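Local coordinates for protein beta-mannosidase (PDB 4CVU) that probably hydrolyses terminal beta-mannose residues from the non-reducing ends of mannosides, as a fungal glycoside hydrolase of family 2, at residues I566-T577 against Y586-F597. Residues are numbered along the deposited sequence; the frame is centred on the assembly and turned at random.
Sequences IYGDTDFYNYDT and YPVGRFANEFGF. With CD (cadmium ion), chain B.
Two neighbouring parallel strands of the catalytic (beta/alpha)8 barrel, 570-572 and 592-595, meet here, their axes 4.7 Å apart and 16° from parallel. The pairing is irregular: T570 N gives a sound bond to F591 O at 2.8 Å and N593 N returns one to T570 O, whereas F572 N reaches E594 O only weakly. A592 bonds onward to G702 and L704, placing 592-595 between 570-572 and strand 702-705.

At the C-terminal end, Y573 OH donates to E594 OE1 at 2.6 Å. The oxygen lies at the ring edge, in its plane, while the hydroxyl meets the carboxylate on its anti side, with the two planes 72° apart. R420 holds OE2 by a salt bridge, so both oxygens are gripped; a strand-borne glutamate met by a tyrosine is consistent with the active-site architecture of this family. A phenylalanine at Y573 would probably leave OE1 without this partner and the carboxylate less firmly fixed in rotation.

On the face carrying T570 and F572, P587 CD packs against F572 CD1 at 3.4 Å, and Y586 turns its ring edge toward the F572 face. With CG anti to the backbone N (chi1 -160°), the F572 ring is directed to these partners. D571 OD1 instead binds cadmium at 2.2 Å. At the N-terminal end, R590 NH2 donates to I566 O at 2.7 Å, from above the carbonyl plane, while I566 CB sits over the rim of one guanidinium face.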
# COMPACT_ATOMS: atom_id res chain seq x y z
N ILE A 566 8.04 -28.82 -43.76
CA ILE A 566 7.63 -28.10 -42.53
C ILE A 566 7.38 -29.12 -41.41
O ILE A 566 6.76 -30.16 -41.65
CB ILE A 566 6.35 -27.30 -42.78
CG1 ILE A 566 6.65 -26.14 -43.72
CG2 ILE A 566 5.79 -26.75 -41.45
CD1 ILE A 566 5.41 -25.47 -44.26
N TYR A 567 7.83 -28.79 -40.21
CA TYR A 567 7.74 -29.69 -39.09
C TYR A 567 7.40 -28.89 -37.85
O TYR A 567 7.84 -27.77 -37.68
CB TYR A 567 9.09 -30.37 -38.81
CG TYR A 567 9.77 -30.95 -40.03
CD1 TYR A 567 10.61 -30.16 -40.82
CD2 TYR A 567 9.55 -32.26 -40.42
CE1 TYR A 567 11.24 -30.69 -41.95
CE2 TYR A 567 10.17 -32.80 -41.55
CZ TYR A 567 11.01 -32.00 -42.31
OH TYR A 567 11.63 -32.51 -43.45
N GLY A 568 6.65 -29.50 -36.97
CA GLY A 568 6.57 -29.00 -35.60
C GLY A 568 5.68 -27.82 -35.35
O GLY A 568 5.17 -27.19 -36.26
N ASP A 569 5.51 -27.52 -34.07
CA ASP A 569 4.88 -26.31 -33.65
C ASP A 569 5.88 -25.14 -33.62
O ASP A 569 7.08 -25.36 -33.74
CB ASP A 569 4.19 -26.49 -32.28
CG ASP A 569 5.12 -26.97 -31.18
OD1 ASP A 569 6.28 -27.36 -31.48
OD2 ASP A 569 4.67 -26.94 -29.96
N THR A 570 5.36 -23.91 -33.50
CA THR A 570 6.19 -22.70 -33.53
C THR A 570 6.08 -21.86 -32.24
O THR A 570 5.05 -21.88 -31.58
CB THR A 570 5.80 -21.80 -34.70
OG1 THR A 570 4.41 -21.49 -34.65
CG2 THR A 570 6.14 -22.47 -36.05
N ASP A 571 7.17 -21.16 -31.92
CA ASP A 571 7.18 -20.02 -30.96
C ASP A 571 7.35 -18.66 -31.68
O ASP A 571 7.79 -18.56 -32.83
CB ASP A 571 8.36 -20.14 -30.03
CG ASP A 571 9.67 -20.02 -30.76
OD1 ASP A 571 9.96 -20.87 -31.60
OD2 ASP A 571 10.44 -19.07 -30.50
N PHE A 572 7.02 -17.57 -31.01
CA PHE A 572 7.37 -16.29 -31.59
C PHE A 572 7.52 -15.28 -30.51
O PHE A 572 6.55 -14.84 -29.89
CB PHE A 572 6.38 -15.80 -32.68
CG PHE A 572 6.98 -14.77 -33.59
CD1 PHE A 572 8.12 -15.07 -34.32
CD2 PHE A 572 6.47 -13.50 -33.65
CE1 PHE A 572 8.71 -14.13 -35.14
CE2 PHE A 572 7.05 -12.54 -34.47
CZ PHE A 572 8.17 -12.86 -35.22
N TYR A 573 8.78 -14.91 -30.28
CA TYR A 573 9.07 -13.90 -29.30
C TYR A 573 10.05 -12.91 -29.89
O TYR A 573 11.06 -12.59 -29.27
CB TYR A 573 9.64 -14.54 -28.05
CG TYR A 573 8.69 -15.43 -27.30
CD1 TYR A 573 7.69 -14.89 -26.50
CD2 TYR A 573 8.83 -16.81 -27.33
CE1 TYR A 573 6.85 -15.70 -25.76
CE2 TYR A 573 8.00 -17.63 -26.61
CZ TYR A 573 7.01 -17.07 -25.82
OH TYR A 573 6.20 -17.93 -25.12
N ASN A 574 9.77 -12.40 -31.07
CA ASN A 574 10.58 -11.34 -31.62
C ASN A 574 10.22 -10.01 -30.94
O ASN A 574 9.09 -9.53 -31.04
CB ASN A 574 10.38 -11.31 -33.14
CG ASN A 574 11.37 -10.42 -33.83
OD1 ASN A 574 11.78 -9.38 -33.30
ND2 ASN A 574 11.74 -10.81 -35.06
N TYR A 575 11.19 -9.41 -30.24
CA TYR A 575 10.97 -8.21 -29.42
C TYR A 575 11.44 -6.92 -30.15
O TYR A 575 11.45 -5.81 -29.59
CB TYR A 575 11.64 -8.37 -28.05
CG TYR A 575 11.02 -9.47 -27.19
CD1 TYR A 575 9.74 -9.31 -26.66
CD2 TYR A 575 11.70 -10.64 -26.90
CE1 TYR A 575 9.15 -10.29 -25.90
CE2 TYR A 575 11.11 -11.64 -26.13
CZ TYR A 575 9.82 -11.46 -25.62
OH TYR A 575 9.20 -12.41 -24.85
N ASP A 576 11.78 -7.08 -31.42
CA ASP A 576 12.09 -5.97 -32.28
C ASP A 576 10.79 -5.34 -32.76
O ASP A 576 10.16 -5.85 -33.69
CB ASP A 576 12.92 -6.48 -33.47
CG ASP A 576 13.25 -5.38 -34.47
OD1 ASP A 576 12.89 -4.21 -34.28
OD2 ASP A 576 13.90 -5.73 -35.50
N THR A 577 10.44 -4.19 -32.18
CA THR A 577 9.13 -3.58 -32.42
C THR A 577 8.93 -3.06 -33.84
O THR A 577 7.83 -2.76 -34.19
CB THR A 577 8.82 -2.43 -31.47
OG1 THR A 577 9.79 -1.37 -31.66
CG2 THR A 577 8.83 -2.94 -30.03
N TYR A 586 6.56 -13.53 -39.11
CA TYR A 586 5.94 -14.61 -38.34
C TYR A 586 6.32 -16.03 -38.83
O TYR A 586 6.55 -16.25 -40.01
CB TYR A 586 4.42 -14.46 -38.29
CG TYR A 586 3.89 -13.12 -37.79
CD1 TYR A 586 4.67 -12.23 -37.08
CD2 TYR A 586 2.57 -12.76 -38.06
CE1 TYR A 586 4.16 -11.00 -36.65
CE2 TYR A 586 2.05 -11.55 -37.66
CZ TYR A 586 2.83 -10.67 -36.96
OH TYR A 586 2.26 -9.51 -36.55
N PRO A 587 6.39 -17.00 -37.90
CA PRO A 587 6.84 -18.35 -38.30
C PRO A 587 5.75 -19.12 -39.06
O PRO A 587 4.58 -19.03 -38.69
CB PRO A 587 7.13 -19.03 -36.97
CG PRO A 587 6.26 -18.33 -35.99
CD PRO A 587 6.20 -16.89 -36.44
N VAL A 588 6.13 -19.81 -40.14
CA VAL A 588 5.22 -20.70 -40.88
C VAL A 588 5.28 -22.13 -40.32
O VAL A 588 6.21 -22.85 -40.61
CB VAL A 588 5.52 -20.68 -42.40
CG1 VAL A 588 4.64 -21.66 -43.15
CG2 VAL A 588 5.26 -19.27 -42.99
N GLY A 589 4.32 -22.52 -39.47
CA GLY A 589 4.30 -23.85 -38.86
C GLY A 589 2.95 -24.55 -38.85
O GLY A 589 1.98 -24.07 -39.44
N ARG A 590 2.88 -25.69 -38.19
CA ARG A 590 1.67 -26.52 -38.15
C ARG A 590 0.73 -26.14 -36.96
O ARG A 590 -0.44 -26.53 -36.89
CB ARG A 590 2.07 -27.99 -37.98
CG ARG A 590 3.06 -28.56 -38.98
CD ARG A 590 2.48 -28.78 -40.38
NE ARG A 590 3.49 -29.48 -41.19
CZ ARG A 590 3.48 -29.61 -42.51
NH1 ARG A 590 2.49 -29.10 -43.25
NH2 ARG A 590 4.48 -30.27 -43.10
N PHE A 591 1.27 -25.37 -36.03
CA PHE A 591 0.56 -25.10 -34.75
C PHE A 591 1.42 -24.11 -34.01
O PHE A 591 2.64 -24.26 -33.99
CB PHE A 591 0.48 -26.41 -33.94
CG PHE A 591 -0.45 -26.37 -32.73
CD1 PHE A 591 -0.09 -25.70 -31.58
CD2 PHE A 591 -1.66 -27.07 -32.74
CE1 PHE A 591 -0.94 -25.69 -30.48
CE2 PHE A 591 -2.51 -27.06 -31.64
CZ PHE A 591 -2.13 -26.37 -30.51
N ALA A 592 0.80 -23.12 -33.36
CA ALA A 592 1.55 -22.11 -32.66
C ALA A 592 1.23 -22.30 -31.19
O ALA A 592 0.11 -22.02 -30.79
CB ALA A 592 1.11 -20.73 -33.14
N ASN A 593 2.16 -22.85 -30.43
CA ASN A 593 1.92 -23.21 -29.04
C ASN A 593 2.32 -22.16 -28.02
O ASN A 593 1.96 -22.26 -26.83
CB ASN A 593 2.58 -24.56 -28.71
CG ASN A 593 4.05 -24.46 -28.44
OD1 ASN A 593 4.77 -23.74 -29.10
ND2 ASN A 593 4.53 -25.22 -27.46
N GLU A 594 3.08 -21.16 -28.51
CA GLU A 594 3.64 -20.04 -27.72
C GLU A 594 3.92 -18.82 -28.56
O GLU A 594 4.63 -18.89 -29.58
CB GLU A 594 5.01 -20.40 -27.11
CG GLU A 594 5.03 -21.43 -26.03
CD GLU A 594 6.33 -21.46 -25.23
OE1 GLU A 594 6.96 -20.41 -25.05
OE2 GLU A 594 6.70 -22.55 -24.67
N PHE A 595 3.43 -17.68 -28.10
CA PHE A 595 3.79 -16.38 -28.71
C PHE A 595 3.33 -15.23 -27.85
O PHE A 595 2.27 -15.31 -27.21
CB PHE A 595 3.26 -16.24 -30.14
CG PHE A 595 1.77 -16.43 -30.25
CD1 PHE A 595 1.20 -17.72 -30.33
CD2 PHE A 595 0.92 -15.33 -30.31
CE1 PHE A 595 -0.17 -17.88 -30.45
CE2 PHE A 595 -0.46 -15.49 -30.42
CZ PHE A 595 -1.00 -16.76 -30.51
N GLY A 596 4.13 -14.17 -27.81
CA GLY A 596 3.74 -12.97 -27.02
C GLY A 596 4.73 -11.84 -26.89
O GLY A 596 5.80 -11.83 -27.52
N PHE A 597 4.29 -10.83 -26.13
CA PHE A 597 5.00 -9.58 -25.83
C PHE A 597 4.44 -9.19 -24.44
O PHE A 597 3.27 -9.45 -24.24
CB PHE A 597 4.60 -8.52 -26.82
CG PHE A 597 5.59 -7.40 -26.98
CD1 PHE A 597 5.56 -6.30 -26.20
CD2 PHE A 597 6.60 -7.50 -27.96
CE1 PHE A 597 6.48 -5.28 -26.35
CE2 PHE A 597 7.49 -6.51 -28.13
CZ PHE A 597 7.46 -5.38 -27.35
CD CD B . 11.41 -20.61 -33.21
O HOH W 1 4.20 -19.18 -32.73
O HOH W 2 6.94 -11.07 -29.70
O HOH W 3 12.99 -20.31 -35.24
O HOH W 4 9.45 -21.89 -34.71